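Local coordinates for DUF1893 domain-containing protein (Thermotoga maritima, PDB 1VK9), which is of unknown function but adopts a cytidine deaminase-like fold, binds zinc ions and was found to be ADP-ribosylated, at residues L17-S31 with Y35-G47. Residues are numbered along the deposited sequence; the frame is centred on the assembly and turned at random.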
ATOM      1  N   LEU A  17      14.366  -1.375 -10.733  1.00 43.24           N
ATOM      2  CA  LEU A  17      14.270  -0.995  -9.325  1.00 41.75           C
ATOM      3  C   LEU A  17      13.271  -1.918  -8.649  1.00 41.33           C
ATOM      4  O   LEU A  17      13.489  -2.396  -7.529  1.00 41.36           O
ATOM      5  CB  LEU A  17      13.821   0.459  -9.181  1.00 41.61           C
ATOM      6  CG  LEU A  17      14.786   1.478  -8.566  1.00 45.77           C
ATOM      7  CD1 LEU A  17      15.963   1.819  -9.503  1.00 51.70           C
ATOM      8  CD2 LEU A  17      14.022   2.744  -8.189  1.00 53.01           C
ATOM      9  N   LEU A  18      12.167  -2.171  -9.344  1.00 40.02           N
ATOM     10  CA  LEU A  18      11.199  -3.149  -8.890  1.00 37.38           C
ATOM     11  C   LEU A  18      11.910  -4.476  -8.770  1.00 36.17           C
ATOM     12  O   LEU A  18      11.831  -5.114  -7.736  1.00 35.63           O
ATOM     13  CB  LEU A  18      10.019  -3.249  -9.856  1.00 36.57           C
ATOM     14  CG  LEU A  18       8.915  -4.219  -9.451  1.00 33.24           C
ATOM     15  CD1 LEU A  18       8.473  -3.950  -8.022  1.00 34.33           C
ATOM     16  CD2 LEU A  18       7.744  -4.148 -10.414  1.00 29.29           C
ATOM     17  N   ARG A  19      12.627  -4.865  -9.822  1.00 37.12           N
ATOM     18  CA  ARG A  19      13.425  -6.093  -9.821  1.00 38.46           C
ATOM     19  C   ARG A  19      14.321  -6.181  -8.583  1.00 37.33           C
ATOM     20  O   ARG A  19      14.348  -7.206  -7.920  1.00 38.79           O
ATOM     21  CB  ARG A  19      14.280  -6.164 -11.084  1.00 40.07           C
ATOM     22  CG  ARG A  19      14.355  -7.523 -11.763  1.00 44.52           C
ATOM     23  CD  ARG A  19      15.344  -7.546 -12.924  1.00 50.19           C
ATOM     24  NE  ARG A  19      15.143  -8.722 -13.760  1.00 55.49           N
ATOM     25  N   SER A  20      15.028  -5.100  -8.272  1.00 35.29           N
ATOM     26  CA  SER A  20      15.926  -5.042  -7.123  1.00 34.07           C
ATOM     27  C   SER A  20      15.205  -5.110  -5.788  1.00 32.93           C
ATOM     28  O   SER A  20      15.672  -5.752  -4.857  1.00 33.20           O
ATOM     29  CB  SER A  20      16.750  -3.756  -7.167  1.00 34.14           C
ATOM     30  OG  SER A  20      17.840  -3.893  -8.050  1.00 35.92           O
ATOM     31  N   ALA A  21      14.081  -4.417  -5.685  1.00 33.09           N
ATOM     32  CA  ALA A  21      13.336  -4.367  -4.435  1.00 32.76           C
ATOM     33  C   ALA A  21      12.736  -5.726  -4.128  1.00 33.84           C
ATOM     34  O   ALA A  21      12.645  -6.108  -2.966  1.00 35.42           O
ATOM     35  CB  ALA A  21      12.259  -3.302  -4.491  1.00 28.64           C
ATOM     36  N   LEU A  22      12.341  -6.449  -5.177  1.00 34.39           N
ATOM     37  CA  LEU A  22      11.705  -7.754  -5.036  1.00 34.31           C
ATOM     38  C   LEU A  22      12.723  -8.749  -4.493  1.00 35.86           C
ATOM     39  O   LEU A  22      12.414  -9.523  -3.589  1.00 36.52           O
ATOM     40  CB  LEU A  22      11.119  -8.241  -6.376  1.00 33.33           C
ATOM     41  CG  LEU A  22       9.852  -7.595  -6.979  1.00 32.40           C
ATOM     42  CD1 LEU A  22       9.646  -7.998  -8.442  1.00 26.60           C
ATOM     43  CD2 LEU A  22       8.604  -7.902  -6.187  1.00 27.42           C
ATOM     44  N   LYS A  23      13.941  -8.711  -5.039  1.00 37.10           N
ATOM     45  CA  LYS A  23      15.068  -9.513  -4.542  1.00 37.67           C
ATOM     46  C   LYS A  23      15.304  -9.315  -3.037  1.00 36.62           C
ATOM     47  O   LYS A  23      15.608 -10.278  -2.342  1.00 38.12           O
ATOM     48  CB  LYS A  23      16.354  -9.222  -5.337  1.00 37.23           C
ATOM     49  CG  LYS A  23      16.465  -9.973  -6.669  1.00 46.57           C
ATOM     50  CD  LYS A  23      17.746 -10.847  -6.718  1.00 64.64           C
ATOM     51  CE  LYS A  23      18.553 -10.689  -8.022  1.00 67.97           C
ATOM     52  NZ  LYS A  23      18.577  -9.281  -8.545  1.00 65.16           N
ATOM     53  N   ILE A  24      15.145  -8.080  -2.546  1.00 35.29           N
ATOM     54  CA  ILE A  24      15.283  -7.757  -1.117  1.00 33.60           C
ATOM     55  C   ILE A  24      14.071  -8.248  -0.302  1.00 34.04           C
ATOM     56  O   ILE A  24      14.234  -8.937   0.712  1.00 32.98           O
ATOM     57  CB  ILE A  24      15.568  -6.230  -0.907  1.00 33.19           C
ATOM     58  CG1 ILE A  24      17.008  -5.889  -1.329  1.00 34.55           C
ATOM     59  CG2 ILE A  24      15.340  -5.813   0.544  1.00 29.51           C
ATOM     60  CD1 ILE A  24      17.330  -4.380  -1.366  1.00 39.01           C
ATOM     61  N   PHE A  25      12.867  -7.896  -0.750  1.00 34.59           N
ATOM     62  CA  PHE A  25      11.617  -8.373  -0.161  1.00 34.96           C
ATOM     63  C   PHE A  25      11.587  -9.899   0.003  1.00 37.64           C
ATOM     64  O   PHE A  25      11.177 -10.416   1.053  1.00 36.86           O
ATOM     65  CB  PHE A  25      10.445  -7.935  -1.040  1.00 34.12           C
ATOM     66  CG  PHE A  25       9.103  -7.961  -0.344  1.00 31.57           C
ATOM     67  CD1 PHE A  25       8.687  -6.887   0.442  1.00 33.96           C
ATOM     68  CD2 PHE A  25       8.242  -9.039  -0.504  1.00 26.67           C
ATOM     69  CE1 PHE A  25       7.432  -6.901   1.068  1.00 33.93           C
ATOM     70  CE2 PHE A  25       6.993  -9.066   0.114  1.00 22.51           C
ATOM     71  CZ  PHE A  25       6.584  -7.998   0.896  1.00 28.01           C
ATOM     72  N   GLU A  26      12.017 -10.611  -1.042  1.00 40.28           N
ATOM     73  CA  GLU A  26      11.968 -12.069  -1.058  1.00 42.34           C
ATOM     74  C   GLU A  26      13.046 -12.650  -0.124  1.00 41.38           C
ATOM     75  O   GLU A  26      12.733 -13.475   0.729  1.00 40.92           O
ATOM     76  CB  GLU A  26      12.053 -12.623  -2.499  1.00 44.70           C
ATOM     77  CG  GLU A  26      10.746 -12.542  -3.314  1.00 52.82           C
ATOM     78  CD  GLU A  26      10.860 -13.073  -4.756  1.00 65.38           C
ATOM     79  OE1 GLU A  26      11.925 -13.610  -5.151  1.00 70.35           O
ATOM     80  OE2 GLU A  26       9.869 -12.965  -5.512  1.00 65.67           O
ATOM     81  N   LYS A  27      14.288 -12.176  -0.249  1.00 40.16           N
ATOM     82  CA  LYS A  27      15.409 -12.640   0.577  1.00 39.81           C
ATOM     83  C   LYS A  27      15.248 -12.422   2.094  1.00 38.98           C
ATOM     84  O   LYS A  27      15.903 -13.096   2.878  1.00 39.32           O
ATOM     85  CB  LYS A  27      16.723 -12.006   0.088  1.00 40.25           C
ATOM     86  CG  LYS A  27      18.013 -12.710   0.534  1.00 47.51           C
ATOM     87  CD  LYS A  27      19.174 -11.714   0.684  1.00 53.97           C
ATOM     88  CE  LYS A  27      20.483 -12.430   1.016  1.00 53.18           C
ATOM     89  NZ  LYS A  27      21.674 -11.594   0.682  1.00 51.18           N
ATOM     90  N   LYS A  28      14.380 -11.504   2.512  1.00 39.42           N
ATOM     91  CA  LYS A  28      14.273 -11.125   3.930  1.00 39.40           C
ATOM     92  C   LYS A  28      12.908 -11.434   4.574  1.00 39.64           C
ATOM     93  O   LYS A  28      12.618 -10.933   5.668  1.00 39.32           O
ATOM     94  CB  LYS A  28      14.603  -9.627   4.113  1.00 38.97           C
ATOM     95  CG  LYS A  28      16.082  -9.259   3.955  1.00 41.36           C
ATOM     96  CD  LYS A  28      16.312  -7.770   4.173  1.00 37.10           C
ATOM     97  CE  LYS A  28      17.257  -7.529   5.334  1.00 42.38           C
ATOM     98  NZ  LYS A  28      17.157  -6.125   5.790  1.00 39.75           N
ATOM     99  N   ASP A  29      12.093 -12.255   3.901  1.00 39.99           N
ATOM    100  CA  ASP A  29      10.688 -12.504   4.273  1.00 41.44           C
ATOM    101  C   ASP A  29       9.988 -11.253   4.854  1.00 40.77           C
ATOM    102  O   ASP A  29       9.505 -11.267   5.986  1.00 42.29           O
ATOM    103  CB  ASP A  29      10.544 -13.744   5.198  1.00 41.29           C
ATOM    104  CG  ASP A  29       9.313 -14.644   4.834  1.00 48.43           C
ATOM    105  OD1 ASP A  29       8.395 -14.212   4.077  1.00 53.59           O
ATOM    106  OD2 ASP A  29       9.172 -15.810   5.274  1.00 52.23           O
ATOM    107  N   LEU A  30       9.954 -10.171   4.077  1.00 39.37           N
ATOM    108  CA  LEU A  30       9.358  -8.898   4.521  1.00 36.68           C
ATOM    109  C   LEU A  30       7.857  -8.892   4.320  1.00 36.14           C
ATOM    110  O   LEU A  30       7.331  -9.664   3.521  1.00 38.26           O
ATOM    111  CB  LEU A  30       9.962  -7.723   3.756  1.00 34.22           C
ATOM    112  CG  LEU A  30      11.394  -7.310   4.103  1.00 35.81           C
ATOM    113  CD1 LEU A  30      11.766  -6.045   3.348  1.00 32.11           C
ATOM    114  CD2 LEU A  30      11.622  -7.124   5.606  1.00 34.40           C
ATOM    115  N   SER A  31       7.151  -8.031   5.037  1.00 35.17           N
ATOM    116  CA  SER A  31       5.720  -7.888   4.777  1.00 36.30           C
ATOM    117  C   SER A  31       5.357  -6.531   4.141  1.00 36.93           C
ATOM    118  O   SER A  31       4.251  -6.366   3.592  1.00 37.88           O
ATOM    119  CB  SER A  31       4.889  -8.199   6.029  1.00 36.86           C
ATOM    120  OG  SER A  31       5.070  -7.242   7.051  1.00 40.80           O
ATOM    121  N   TYR A  35      11.160   1.439  -1.239  1.00 32.51           N
ATOM    122  CA  TYR A  35      12.455   1.369  -1.924  1.00 33.18           C
ATOM    123  C   TYR A  35      12.688   2.525  -2.919  1.00 35.85           C
ATOM    124  O   TYR A  35      11.807   2.863  -3.725  1.00 36.96           O
ATOM    125  CB  TYR A  35      12.577   0.022  -2.620  1.00 29.95           C
ATOM    126  CG  TYR A  35      13.923  -0.277  -3.248  1.00 30.58           C
ATOM    127  CD1 TYR A  35      14.973  -0.821  -2.494  1.00 29.17           C
ATOM    128  CD2 TYR A  35      14.146  -0.046  -4.606  1.00 28.11           C
ATOM    129  CE1 TYR A  35      16.208  -1.118  -3.077  1.00 25.78           C
ATOM    130  CE2 TYR A  35      15.376  -0.337  -5.195  1.00 30.21           C
ATOM    131  CZ  TYR A  35      16.403  -0.872  -4.424  1.00 29.97           C
ATOM    132  OH  TYR A  35      17.613  -1.160  -5.021  1.00 30.04           O
ATOM    133  N   SER A  36      13.877   3.127  -2.865  1.00 36.88           N
ATOM    134  CA  SER A  36      14.180   4.269  -3.732  1.00 39.57           C
ATOM    135  C   SER A  36      15.440   4.065  -4.572  1.00 40.25           C
ATOM    136  O   SER A  36      15.852   4.935  -5.319  1.00 42.49           O
ATOM    137  CB  SER A  36      14.313   5.541  -2.896  1.00 38.50           C
ATOM    138  OG  SER A  36      15.491   5.462  -2.117  1.00 42.89           O
ATOM    139  N   GLY A  37      16.033   2.895  -4.468  1.00 40.79           N
ATOM    140  CA  GLY A  37      17.341   2.666  -5.035  1.00 40.69           C
ATOM    141  C   GLY A  37      18.096   2.042  -3.894  1.00 40.07           C
ATOM    142  O   GLY A  37      18.936   1.168  -4.092  1.00 40.28           O
ATOM    143  N   ARG A  38      17.787   2.528  -2.695  1.00 38.47           N
ATOM    144  CA  ARG A  38      18.101   1.822  -1.472  1.00 36.95           C
ATOM    145  C   ARG A  38      16.809   1.582  -0.695  1.00 35.16           C
ATOM    146  O   ARG A  38      15.774   2.191  -0.982  1.00 34.47           O
ATOM    147  CB  ARG A  38      19.172   2.570  -0.663  1.00 37.82           C
ATOM    148  CG  ARG A  38      18.687   3.638   0.284  1.00 38.95           C
ATOM    149  CD  ARG A  38      19.755   4.668   0.640  1.00 54.03           C
ATOM    150  NE  ARG A  38      19.178   6.009   0.593  1.00 64.58           N
ATOM    151  CZ  ARG A  38      18.677   6.645   1.645  1.00 67.27           C
ATOM    152  NH1 ARG A  38      18.709   6.075   2.843  1.00 71.59           N
ATOM    153  NH2 ARG A  38      18.148   7.849   1.501  1.00 61.51           N
ATOM    154  N   SER A  39      16.865   0.673   0.270  1.00 34.18           N
ATOM    155  CA  SER A  39      15.716   0.356   1.119  1.00 32.78           C
ATOM    156  C   SER A  39      15.480   1.465   2.167  1.00 32.49           C
ATOM    157  O   SER A  39      16.391   1.792   2.921  1.00 32.94           O
ATOM    158  CB  SER A  39      15.949  -1.010   1.779  1.00 31.35           C
ATOM    159  OG  SER A  39      15.312  -1.107   3.031  1.00 26.87           O
ATOM    160  N   ILE A  40      14.281   2.052   2.218  1.00 30.59           N
ATOM    161  CA  ILE A  40      14.051   3.147   3.182  1.00 28.62           C
ATOM    162  C   ILE A  40      13.121   2.845   4.365  1.00 28.60           C
ATOM    163  O   ILE A  40      13.138   3.567   5.379  1.00 26.58           O
ATOM    164  CB  ILE A  40      13.652   4.463   2.485  1.00 27.77           C
ATOM    165  CG1 ILE A  40      12.347   4.330   1.715  1.00 21.88           C
ATOM    166  CG2 ILE A  40      14.790   4.952   1.593  1.00 32.38           C
ATOM    167  CD1 ILE A  40      11.949   5.626   1.010  1.00 11.36           C
ATOM    168  N   PHE A  41      12.331   1.781   4.220  1.00 28.96           N
ATOM    169  CA  PHE A  41      11.477   1.248   5.278  1.00 29.63           C
ATOM    170  C   PHE A  41      11.321  -0.256   5.054  1.00 30.99           C
ATOM    171  O   PHE A  41      11.018  -0.702   3.950  1.00 33.21           O
ATOM    172  CB  PHE A  41      10.092   1.928   5.290  1.00 30.68           C
ATOM    173  CG  PHE A  41       9.196   1.448   6.405  1.00 33.27           C
ATOM    174  CD1 PHE A  41       8.372   0.335   6.232  1.00 36.42           C
ATOM    175  CD2 PHE A  41       9.208   2.076   7.644  1.00 32.65           C
ATOM    176  CE1 PHE A  41       7.569  -0.144   7.273  1.00 30.00           C
ATOM    177  CE2 PHE A  41       8.395   1.612   8.689  1.00 31.52           C
ATOM    178  CZ  PHE A  41       7.581   0.494   8.501  1.00 26.84           C
ATOM    179  N   GLU A  42      11.514  -1.027   6.114  1.00 31.49           N
ATOM    180  CA  GLU A  42      11.399  -2.483   6.082  1.00 30.72           C
ATOM    181  C   GLU A  42      10.574  -2.898   7.296  1.00 31.28           C
ATOM    182  O   GLU A  42      10.847  -2.431   8.419  1.00 30.93           O
ATOM    183  CB  GLU A  42      12.796  -3.141   6.154  1.00 29.12           C
ATOM    184  CG  GLU A  42      13.582  -3.112   4.850  1.00 30.30           C
ATOM    185  CD  GLU A  42      14.937  -3.803   4.928  1.00 40.49           C
ATOM    186  OE1 GLU A  42      15.165  -4.602   5.865  1.00 49.65           O
ATOM    187  OE2 GLU A  42      15.784  -3.559   4.038  1.00 41.45           O
ATOM    188  N   SER A  43       9.569  -3.753   7.088  1.00 30.58           N
ATOM    189  CA  SER A  43       8.875  -4.378   8.223  1.00 31.78           C
ATOM    190  C   SER A  43       8.468  -5.782   7.914  1.00 32.55           C
ATOM    191  O   SER A  43       8.280  -6.127   6.745  1.00 31.86           O
ATOM    192  CB  SER A  43       7.633  -3.600   8.652  1.00 33.02           C
ATOM    193  OG  SER A  43       7.253  -3.938   9.979  1.00 34.46           O
ATOM    194  N   LYS A  44       8.335  -6.589   8.971  1.00 34.54           N
ATOM    195  CA  LYS A  44       7.766  -7.931   8.840  1.00 34.96           C
ATOM    196  C   LYS A  44       6.590  -8.263   9.778  1.00 35.29           C
ATOM    197  O   LYS A  44       6.176  -9.403   9.817  1.00 36.40           O
ATOM    198  CB  LYS A  44       8.862  -9.005   8.871  1.00 33.79           C
ATOM    199  CG  LYS A  44       9.517  -9.239  10.223  1.00 40.32           C
ATOM    200  CD  LYS A  44      11.041  -9.304  10.120  1.00 44.45           C
ATOM    201  CE  LYS A  44      11.506 -10.634   9.552  1.00 42.60           C
ATOM    202  NZ  LYS A  44      12.727 -11.103  10.251  1.00 49.47           N
ATOM    203  N   ASP A  45       6.041  -7.280  10.500  1.00 37.65           N
ATOM    204  CA  ASP A  45       4.820  -7.484  11.311  1.00 41.70           C
ATOM    205  C   ASP A  45       3.578  -7.812  10.450  1.00 43.58           C
ATOM    206  O   ASP A  45       3.609  -7.751   9.216  1.00 42.68           O
ATOM    207  CB  ASP A  45       4.467  -6.272  12.210  1.00 42.86           C
ATOM    208  CG  ASP A  45       5.682  -5.585  12.838  1.00 53.42           C
ATOM    209  OD1 ASP A  45       6.591  -6.301  13.352  1.00 58.30           O
ATOM    210  OD2 ASP A  45       5.779  -4.316  12.891  1.00 62.66           O
ATOM    211  N   SER A  46       2.474  -8.136  11.120  1.00 46.51           N
ATOM    212  CA  SER A  46       1.228  -8.492  10.445  1.00 47.28           C
ATOM    213  C   SER A  46       0.176  -7.381  10.512  1.00 46.79           C
ATOM    214  O   SER A  46       0.237  -6.502  11.370  1.00 46.76           O
ATOM    215  CB  SER A  46       0.673  -9.816  10.993  1.00 47.82           C
ATOM    216  OG  SER A  46       0.670 -10.811   9.975  1.00 48.32           O
ATOM    217  N   GLY A  47      -0.774  -7.424   9.581  1.00 47.89           N
ATOM    218  CA  GLY A  47      -1.891  -6.490   9.541  1.00 47.37           C
ATOM    219  C   GLY A  47      -1.489  -5.101   9.124  1.00 44.94           C
ATOM    220  O   GLY A  47      -0.554  -4.933   8.349  1.00 45.26           O
TER
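Tyr-35 slides its ring under helix 15-27, and the methyl of Ala-21 makes a CH-pi contact with one face, its CB 4.0 Å from the ring centroid and 27° off the normal. The ring gets there because CG stands anti to the backbone N (chi1 -173°). Leu-17 and Ile-24, one helical turn to each side of Ala-21, bracket the ring: Leu-17 CG lies 3.9 Å from Tyr-35 CE2, and Ile-24 CD1 approaches CE1 with its side chain at about a right angle to the tyrosine. Ser-20 brings CB to the phenolic OH. On the opposite face the backbone N of Gly-37 sits toward the rim, so the ring is sandwiched between helix and turn. Ala-21 also touches Leu-65 and Ile-67 of strand 65-68, so this tight end is buried against the sheet.

The open side is formed by Lys-28, Asp-29 and Lys-44, all exposed. Lys-28 bends at chi3 and crosses Glu-42, its NZ forming a salt bridge to the syn lone pair of Glu-42 OE1. Glu-42 OE2 accepts from Ser-39 OG at 2.7 Å, 24° out of the carboxylate plane, so both oxygens are engaged and the carboxylate's rotation is restrained. Lys-44 sets its CB against the backbone O of Asp-29. Leu-30, by contrast, stays buried, its CD1 packing against Glu-42 CG (3.8 Å), on the aliphatic part of that side chain. Beyond the helix, Ser-31 N donates to Ser-43 O (2.8 Å), and Ser-31 OG makes a hydrogen bond to Asp-45 O at 2.7 Å, in the carbonyl plane. A classic beta bulge, with Ile-40 and Phe-41 both facing Ala-34, lies within the hairpin. Helix 15-27 thus packs over the antiparallel hairpin of 32-35 and 39-43, an alpha-on-beta layer consistent with the cytidine deaminase-like fold.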